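Local atomic coordinates of carbohydrate oxidase (Microdochium nivale, PDB entry 3RJA), a protein that oxidises the C1 hydroxyl of mono-, oligo- and polysaccharides to the corresponding lactones, using FAD and reducing molecular oxygen to hydrogen peroxide. Residues K209-F214 with L293-S298. Sequence-based numbering, arbitrary orientation.
Sequences KVLTRF and LNWIES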
# COMPACT_ATOMS: atom_id res chain seq x y z
N LYS A 209 0.98 -22.33 -10.71
CA LYS A 209 0.11 -23.49 -10.51
C LYS A 209 0.33 -24.14 -9.15
O LYS A 209 -0.57 -24.75 -8.59
CB LYS A 209 0.36 -24.51 -11.62
CG LYS A 209 -0.09 -24.06 -13.01
CD LYS A 209 0.16 -25.15 -14.04
CE LYS A 209 -0.25 -24.70 -15.43
NZ LYS A 209 -1.69 -24.31 -15.47
N VAL A 210 1.54 -24.03 -8.63
CA VAL A 210 1.93 -24.74 -7.41
C VAL A 210 2.39 -23.74 -6.34
O VAL A 210 3.45 -23.11 -6.46
CB VAL A 210 3.02 -25.81 -7.72
CG1 VAL A 210 3.47 -26.55 -6.47
CG2 VAL A 210 2.52 -26.81 -8.75
N LEU A 211 1.57 -23.60 -5.29
CA LEU A 211 1.87 -22.68 -4.18
C LEU A 211 1.50 -23.35 -2.88
O LEU A 211 0.55 -24.16 -2.82
CB LEU A 211 1.06 -21.38 -4.31
CG LEU A 211 1.33 -20.48 -5.52
CD1 LEU A 211 0.21 -19.46 -5.72
CD2 LEU A 211 2.74 -19.81 -5.50
N THR A 212 2.25 -23.01 -1.84
CA THR A 212 1.96 -23.54 -0.52
C THR A 212 1.78 -22.40 0.50
O THR A 212 2.69 -21.57 0.73
CB THR A 212 3.10 -24.46 -0.04
OG1 THR A 212 3.22 -25.56 -0.93
CG2 THR A 212 2.81 -24.98 1.35
N ARG A 213 0.62 -22.37 1.11
CA ARG A 213 0.39 -21.50 2.23
C ARG A 213 0.91 -22.18 3.48
O ARG A 213 0.66 -23.36 3.70
CB ARG A 213 -1.08 -21.19 2.42
CG ARG A 213 -1.37 -20.51 3.74
CD ARG A 213 -2.74 -19.86 3.73
NE ARG A 213 -2.89 -19.10 4.96
CZ ARG A 213 -3.82 -18.18 5.18
NH1 ARG A 213 -4.70 -17.87 4.23
NH2 ARG A 213 -3.85 -17.55 6.35
N PHE A 214 1.63 -21.42 4.30
CA PHE A 214 2.19 -21.98 5.51
C PHE A 214 2.00 -21.04 6.68
O PHE A 214 1.68 -19.85 6.50
CB PHE A 214 3.66 -22.37 5.30
CG PHE A 214 4.58 -21.21 5.03
CD1 PHE A 214 5.21 -20.55 6.08
CD2 PHE A 214 4.84 -20.82 3.73
CE1 PHE A 214 6.11 -19.51 5.84
CE2 PHE A 214 5.71 -19.77 3.47
CZ PHE A 214 6.35 -19.10 4.52
N LEU A 293 -2.22 -24.67 -2.99
CA LEU A 293 -3.07 -23.69 -3.67
C LEU A 293 -2.55 -23.41 -5.05
O LEU A 293 -1.33 -23.47 -5.29
CB LEU A 293 -3.07 -22.35 -2.90
CG LEU A 293 -3.55 -22.31 -1.44
CD1 LEU A 293 -3.04 -21.06 -0.73
CD2 LEU A 293 -5.07 -22.38 -1.36
N ASN A 294 -3.45 -23.06 -5.97
CA ASN A 294 -3.00 -22.37 -7.17
C ASN A 294 -3.11 -20.86 -6.98
O ASN A 294 -3.52 -20.38 -5.89
CB ASN A 294 -3.75 -22.86 -8.43
CG ASN A 294 -5.22 -22.50 -8.41
OD1 ASN A 294 -5.65 -21.54 -7.75
ND2 ASN A 294 -6.02 -23.28 -9.13
N TRP A 295 -2.72 -20.10 -8.01
CA TRP A 295 -2.75 -18.65 -7.96
C TRP A 295 -4.08 -18.06 -7.45
O TRP A 295 -4.11 -17.37 -6.43
CB TRP A 295 -2.44 -18.02 -9.32
CG TRP A 295 -2.45 -16.53 -9.23
CD1 TRP A 295 -3.35 -15.68 -9.81
CD2 TRP A 295 -1.53 -15.70 -8.49
NE1 TRP A 295 -3.04 -14.37 -9.48
CE2 TRP A 295 -1.93 -14.36 -8.67
CE3 TRP A 295 -0.41 -15.97 -7.70
CZ2 TRP A 295 -1.23 -13.28 -8.10
CZ3 TRP A 295 0.30 -14.89 -7.14
CH2 TRP A 295 -0.11 -13.56 -7.35
N ILE A 296 -5.18 -18.32 -8.18
CA ILE A 296 -6.44 -17.65 -7.84
C ILE A 296 -6.93 -18.05 -6.44
O ILE A 296 -7.50 -17.24 -5.68
CB ILE A 296 -7.54 -17.81 -8.96
CG1 ILE A 296 -8.65 -16.76 -8.81
CG2 ILE A 296 -8.14 -19.24 -8.98
CD1 ILE A 296 -8.16 -15.30 -8.86
N GLU A 297 -6.66 -19.30 -6.08
CA GLU A 297 -6.95 -19.79 -4.75
C GLU A 297 -6.16 -19.05 -3.69
O GLU A 297 -6.71 -18.76 -2.62
CB GLU A 297 -6.69 -21.29 -4.67
CG GLU A 297 -7.77 -22.12 -5.40
CD GLU A 297 -7.39 -23.58 -5.56
OE1 GLU A 297 -6.19 -23.94 -5.38
OE2 GLU A 297 -8.30 -24.38 -5.88
N SER A 298 -4.89 -18.73 -3.97
CA SER A 298 -4.07 -17.99 -3.00
C SER A 298 -4.63 -16.57 -2.83
O SER A 298 -4.67 -16.05 -1.72
CB SER A 298 -2.58 -17.94 -3.40
OG SER A 298 -2.37 -17.08 -4.52
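Leu211 and Leu293 form a hydrogen-bonded antiparallel pair at the margin of the eight-stranded antiparallel sheet, where edge strand 286-293 ends and helix 295-301 begins; other strands of this sheet supply sugar-pocket residues such as Arg248, Gln356 and Tyr389. Leu293 N donates to Leu211 O at 2.8 Å; the return bond, Leu211 N to Leu293 O, is weak, with an N-H...O angle of 129°. Both leucine side chains leave the same sheet face, yet their branches part. With CG anti to its carbonyl carbon (chi1 -64°), Leu211 sends CD1 over the first turn of the helix, 3.8 Å from Trp295 N and 3.7 Å from Ser298 OG; the same methyl meets the indole obliquely, at CE3. Leu293 CD1 instead packs alongside Arg213 CB, 3.7 Å away. From there the extended arginine chain leads away to Ser301, hydrogen-bonded through NH1, and to Tyr302, a cation-pi contact; the Arg213 side chain lies about 7 Å from a bound substrate analogue. The turn from strand to helix is fixed by a capping box: Asn294, the N-cap, accepts from Glu297 N through OD1, nearly in line with the amide C=O (178°), while Asn294 N donates to Glu297 OE1 on the anti side, somewhat out of the carboxylate plane. Ser298 OG lies over one face of the Trp295 ring, offset toward the rim, and donates to Trp295 O at 2.6 Å, in the carbonyl plane on a lone pair.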